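Local coordinates for L-lysine 6-oxidase (Marinomonas mediterranea, PDB 3WEU), which oxidises the epsilon-amino group of free L-lysine with a cysteine tryptophylquinone cofactor, releasing ammonium and the hydrogen peroxide that makes it antibacterial, at residues A90-W96 with E497-K503; W217-I221 with A506-Q510. All blocks are in the same frame, centred on the assembly; numbering follows the deposited sequence.

Contact 1 of 2, residues A90-W96 with E497-K503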
# COMPACT_ATOMS: atom_id res chain seq x y z
N ALA A 90 4.77 -32.31 9.09
CA ALA A 90 4.10 -31.10 9.60
C ALA A 90 4.86 -29.85 9.19
O ALA A 90 6.02 -29.90 8.76
CB ALA A 90 3.98 -31.13 11.14
N ASN A 91 4.15 -28.72 9.23
CA ASN A 91 4.78 -27.45 8.98
C ASN A 91 4.56 -26.62 10.18
O ASN A 91 3.40 -26.19 10.45
CB ASN A 91 4.14 -26.82 7.75
CG ASN A 91 4.66 -25.45 7.42
OD1 ASN A 91 4.80 -24.57 8.26
ND2 ASN A 91 4.82 -25.22 6.16
N LYS A 92 5.65 -26.31 10.86
CA LYS A 92 5.56 -25.48 12.08
C LYS A 92 5.92 -24.05 11.86
O LYS A 92 6.08 -23.30 12.86
CB LYS A 92 6.52 -26.05 13.11
CG LYS A 92 6.02 -27.20 13.93
CD LYS A 92 7.03 -27.57 14.93
CE LYS A 92 6.62 -28.60 15.97
NZ LYS A 92 7.70 -28.76 16.99
N LYS A 93 6.10 -23.62 10.60
CA LYS A 93 6.69 -22.35 10.35
C LYS A 93 5.86 -21.19 10.99
O LYS A 93 6.42 -20.23 11.48
CB LYS A 93 6.78 -22.02 8.86
CG LYS A 93 7.63 -22.97 8.05
CD LYS A 93 7.74 -22.42 6.62
CE LYS A 93 8.65 -23.31 5.77
NZ LYS A 93 8.93 -22.76 4.44
N ALA A 94 4.55 -21.23 10.83
CA ALA A 94 3.70 -20.13 11.33
C ALA A 94 3.75 -20.00 12.88
O ALA A 94 3.42 -18.97 13.42
CB ALA A 94 2.28 -20.23 10.83
N ALA A 95 4.17 -21.05 13.53
CA ALA A 95 4.27 -21.13 14.97
C ALA A 95 5.67 -20.82 15.51
O ALA A 95 5.83 -20.72 16.72
CB ALA A 95 3.88 -22.53 15.38
N TRP A 96 6.67 -20.65 14.62
CA TRP A 96 8.01 -20.42 15.07
C TRP A 96 8.37 -18.94 15.18
O TRP A 96 7.55 -18.02 14.99
CB TRP A 96 9.02 -21.23 14.21
CG TRP A 96 10.38 -21.53 14.96
CD1 TRP A 96 11.63 -21.17 14.58
CD2 TRP A 96 10.53 -22.22 16.20
NE1 TRP A 96 12.55 -21.59 15.45
CE2 TRP A 96 11.90 -22.22 16.50
CE3 TRP A 96 9.63 -22.79 17.12
CZ2 TRP A 96 12.41 -22.79 17.65
CZ3 TRP A 96 10.12 -23.34 18.28
CH2 TRP A 96 11.52 -23.36 18.53
N GLU A 497 10.66 -33.10 16.48
CA GLU A 497 9.29 -33.39 16.18
C GLU A 497 9.12 -33.11 14.71
O GLU A 497 9.88 -32.32 14.17
CB GLU A 497 8.40 -32.41 16.87
CG GLU A 497 8.34 -32.67 18.36
CD GLU A 497 7.29 -31.87 19.11
OE1 GLU A 497 6.66 -30.96 18.55
OE2 GLU A 497 7.12 -32.19 20.31
N PRO A 498 8.05 -33.61 14.12
CA PRO A 498 7.59 -33.21 12.80
C PRO A 498 7.46 -31.67 12.68
O PRO A 498 6.92 -30.97 13.55
CB PRO A 498 6.25 -33.90 12.65
CG PRO A 498 6.35 -35.10 13.48
CD PRO A 498 7.34 -34.80 14.60
N GLY A 499 8.00 -31.14 11.58
CA GLY A 499 8.03 -29.72 11.37
C GLY A 499 9.31 -29.06 11.85
O GLY A 499 9.59 -27.91 11.45
N ASP A 500 10.14 -29.76 12.59
CA ASP A 500 11.29 -29.10 13.19
C ASP A 500 12.39 -28.70 12.21
O ASP A 500 13.06 -27.66 12.40
CB ASP A 500 11.84 -29.90 14.37
CG ASP A 500 11.01 -29.70 15.65
OD1 ASP A 500 10.08 -28.88 15.65
OD2 ASP A 500 11.34 -30.44 16.58
N LEU A 501 12.63 -29.52 11.19
CA LEU A 501 13.73 -29.24 10.26
C LEU A 501 13.45 -28.09 9.30
O LEU A 501 14.40 -27.47 8.80
CB LEU A 501 14.19 -30.49 9.51
CG LEU A 501 15.22 -31.32 10.24
CD1 LEU A 501 14.82 -31.69 11.60
CD2 LEU A 501 15.60 -32.55 9.46
N THR A 502 12.18 -27.73 9.07
CA THR A 502 11.86 -26.65 8.12
C THR A 502 11.25 -25.42 8.77
O THR A 502 10.99 -24.42 8.12
CB THR A 502 10.94 -27.14 6.98
OG1 THR A 502 9.70 -27.66 7.50
CG2 THR A 502 11.71 -28.24 6.12
N LYS A 503 10.99 -25.44 10.06
CA LYS A 503 10.16 -24.37 10.61
C LYS A 503 10.82 -23.02 10.61
O LYS A 503 10.11 -21.99 10.60
CB LYS A 503 9.73 -24.71 12.03
CG LYS A 503 10.85 -24.79 13.01
CD LYS A 503 10.41 -25.48 14.29
CE LYS A 503 11.59 -25.72 15.24
NZ LYS A 503 11.14 -26.20 16.60
O HOH W 1 8.01 -26.73 9.59
O HOH W 2 8.54 -26.11 17.81
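K92 and K503 meet CB to CB, and their ammonium groups share one carboxylate oxygen in a buried four-residue salt-bridge network that joins the residues following strand 80-91 to a type II turn, E497 to D500. K92 runs out extended from CG, with CG anti to its carbonyl carbon (chi1 -84°), and its NZ meets D500 OD1 at 2.7 Å on the syn side. The K92 and E497 side chains cross at about a right angle, and NZ donates to E497 OE1 at 2.9 Å from above the carboxylate plane; T484 holds OE2. K503 NZ comes to D500 OD1 from the opposite face of that oxygen's plane, and its second carboxylate is E489. This shared negative charge, with water 2 between them, probably offsets the closeness of K92 NZ and K503 NZ, 4.3 Å apart. E497 N also holds the D500 carboxylate, a nearly straight bond to OD2 (176°) beside the turn's own D500 N to E497 O bond. The extended K503 chain lies over one face of the W96 indole, its NZ 3.5 Å from the centroid of the six-membered ring in a cation-pi contact. At the turn G499 lets the backbone lie close: its CA is 3.3 Å from A90 O. Water 1 accepts from K92 N and donates to G499 O and to T502 OG1, which also bonds D223.

Contact 2 of 2, residues W217-I221 with A506-Q510; sequences WYDDI and ACPWQ
D219, on strand 217-219, outermost within this chain in a three-stranded antiparallel sheet, reaches across to the loop leading into helix 510-515 and accepts a hydrogen bond from the backbone N of W509. That bond, 2.9 Å from W509 N to D219 OD2, uses the anti lone pair of OD2 and is bent to 143° at the hydrogen. D219 CG sits between its backbone N and carbonyl carbon (chi1 74°), which leaves OD1 turned back to accept from I221 N in an Asx turn, while OD2 also pairs with K93 in a salt bridge. One carboxylate thus grips two backbone N-H groups and a lysine ammonium. It also comes to the edge of the W509 ring, near its plane, D219 OD2 lying 3.4 Å from W509 CD1, with carboxylate and ring planes 51° apart. Apolar contacts flank it. P508, preceded by a cis peptide bond, lays its CB 3.9 Å from D219 CB and its CG 3.9 Å from CE3 of W217, with Y619 of helix 619-625 on the proline as well. The I221 and W509 side chains cross at about a right angle, I221 CG1 lying 3.6 Å from W509 CD1. A close approach of another kind brings C507 SG within 3.2 Å of W217 O. A water bridge completes the polar set: water 3 accepts from W509 NE1 at 2.8 Å and donates to D220 OD1.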
# COMPACT_ATOMS: atom_id res chain seq x y z
N TRP A 217 0.13 -16.23 7.26
CA TRP A 217 0.52 -16.84 6.00
C TRP A 217 1.03 -18.24 6.21
O TRP A 217 1.62 -18.61 7.28
CB TRP A 217 1.66 -16.00 5.31
CG TRP A 217 1.08 -15.03 4.38
CD1 TRP A 217 0.48 -13.86 4.72
CD2 TRP A 217 0.91 -15.16 2.96
NE1 TRP A 217 -0.03 -13.25 3.61
CE2 TRP A 217 0.21 -14.03 2.53
CE3 TRP A 217 1.27 -16.12 2.03
CZ2 TRP A 217 -0.11 -13.83 1.19
CZ3 TRP A 217 0.95 -15.90 0.73
CH2 TRP A 217 0.29 -14.78 0.32
N TYR A 218 0.91 -19.02 5.14
CA TYR A 218 1.21 -20.45 5.18
C TYR A 218 1.77 -20.94 3.87
O TYR A 218 1.41 -20.42 2.84
CB TYR A 218 -0.11 -21.27 5.49
CG TYR A 218 -0.75 -20.79 6.74
CD1 TYR A 218 -0.41 -21.33 7.97
CD2 TYR A 218 -1.63 -19.72 6.69
CE1 TYR A 218 -0.95 -20.80 9.13
CE2 TYR A 218 -2.13 -19.17 7.84
CZ TYR A 218 -1.79 -19.71 9.04
OH TYR A 218 -2.35 -19.10 10.13
N ASP A 219 2.58 -21.98 3.94
CA ASP A 219 2.95 -22.75 2.76
C ASP A 219 2.82 -24.22 3.06
O ASP A 219 2.43 -24.57 4.18
CB ASP A 219 4.33 -22.30 2.25
CG ASP A 219 5.52 -22.77 3.09
OD1 ASP A 219 5.44 -23.74 3.84
OD2 ASP A 219 6.60 -22.16 2.94
N ASP A 220 3.15 -25.08 2.08
CA ASP A 220 2.93 -26.49 2.19
C ASP A 220 4.23 -27.27 2.15
O ASP A 220 4.24 -28.45 1.95
CB ASP A 220 1.90 -27.03 1.19
CG ASP A 220 2.33 -26.94 -0.26
OD1 ASP A 220 3.46 -26.49 -0.57
OD2 ASP A 220 1.43 -27.25 -1.09
N ILE A 221 5.31 -26.57 2.46
CA ILE A 221 6.55 -27.22 2.88
C ILE A 221 6.24 -28.00 4.13
O ILE A 221 5.34 -27.62 4.86
CB ILE A 221 7.65 -26.14 3.16
CG1 ILE A 221 8.10 -25.45 1.87
CG2 ILE A 221 8.84 -26.72 3.94
CD1 ILE A 221 8.98 -26.36 0.98
N ALA A 506 11.68 -19.26 5.67
CA ALA A 506 10.68 -18.24 5.43
C ALA A 506 9.31 -18.85 5.26
O ALA A 506 9.12 -19.97 4.75
CB ALA A 506 11.02 -17.38 4.23
N CYS A 507 8.33 -18.09 5.72
CA CYS A 507 6.91 -18.44 5.65
C CYS A 507 6.16 -17.35 4.94
O CYS A 507 5.86 -16.27 5.55
CB CYS A 507 6.40 -18.63 7.06
SG CYS A 507 4.72 -19.30 7.04
N PRO A 508 5.86 -17.54 3.62
CA PRO A 508 6.10 -18.70 2.78
C PRO A 508 7.52 -18.72 2.17
O PRO A 508 8.19 -17.69 2.09
CB PRO A 508 5.09 -18.53 1.67
CG PRO A 508 5.05 -17.08 1.49
CD PRO A 508 5.22 -16.47 2.86
N TRP A 509 7.94 -19.91 1.72
CA TRP A 509 9.30 -20.16 1.18
C TRP A 509 9.64 -19.30 0.01
O TRP A 509 10.81 -18.94 -0.19
CB TRP A 509 9.48 -21.60 0.78
CG TRP A 509 8.63 -22.03 -0.37
CD1 TRP A 509 7.42 -22.61 -0.30
CD2 TRP A 509 8.97 -21.94 -1.75
NE1 TRP A 509 6.94 -22.88 -1.55
CE2 TRP A 509 7.87 -22.44 -2.47
CE3 TRP A 509 10.08 -21.47 -2.44
CZ2 TRP A 509 7.89 -22.58 -3.84
CZ3 TRP A 509 10.06 -21.54 -3.81
CH2 TRP A 509 8.98 -22.09 -4.49
N GLN A 510 8.64 -18.90 -0.75
CA GLN A 510 8.91 -18.06 -1.95
C GLN A 510 9.61 -16.75 -1.57
O GLN A 510 10.25 -16.15 -2.40
CB GLN A 510 7.65 -17.80 -2.77
CG GLN A 510 7.03 -18.99 -3.45
CD GLN A 510 5.99 -19.72 -2.58
OE1 GLN A 510 5.92 -19.54 -1.34
NE2 GLN A 510 5.16 -20.52 -3.23
O HOH W 3 4.57 -24.13 -0.87

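In the fold
From the N terminus the chain first passes 90-96, where strand 80-91 of the large mixed sheet gives way to a turn, then 217-221, on a strand that is outermost within this chain in the three-stranded sheet. Both belong to the N-terminal part of the protein. About 275 residues later the chain returns through one loop, 497-503 followed by 506-510, in the C-terminal domain family region. Contact 1 closes a loop of 400 residues and contact 2 one of 284; their segments alternate, so the loops cross instead of nesting. Their centres are 11 Å apart, and K93 NZ bridges them by bonding A506 O. Together they hold the loop between helices 489-492 and 510-515 against both sheets.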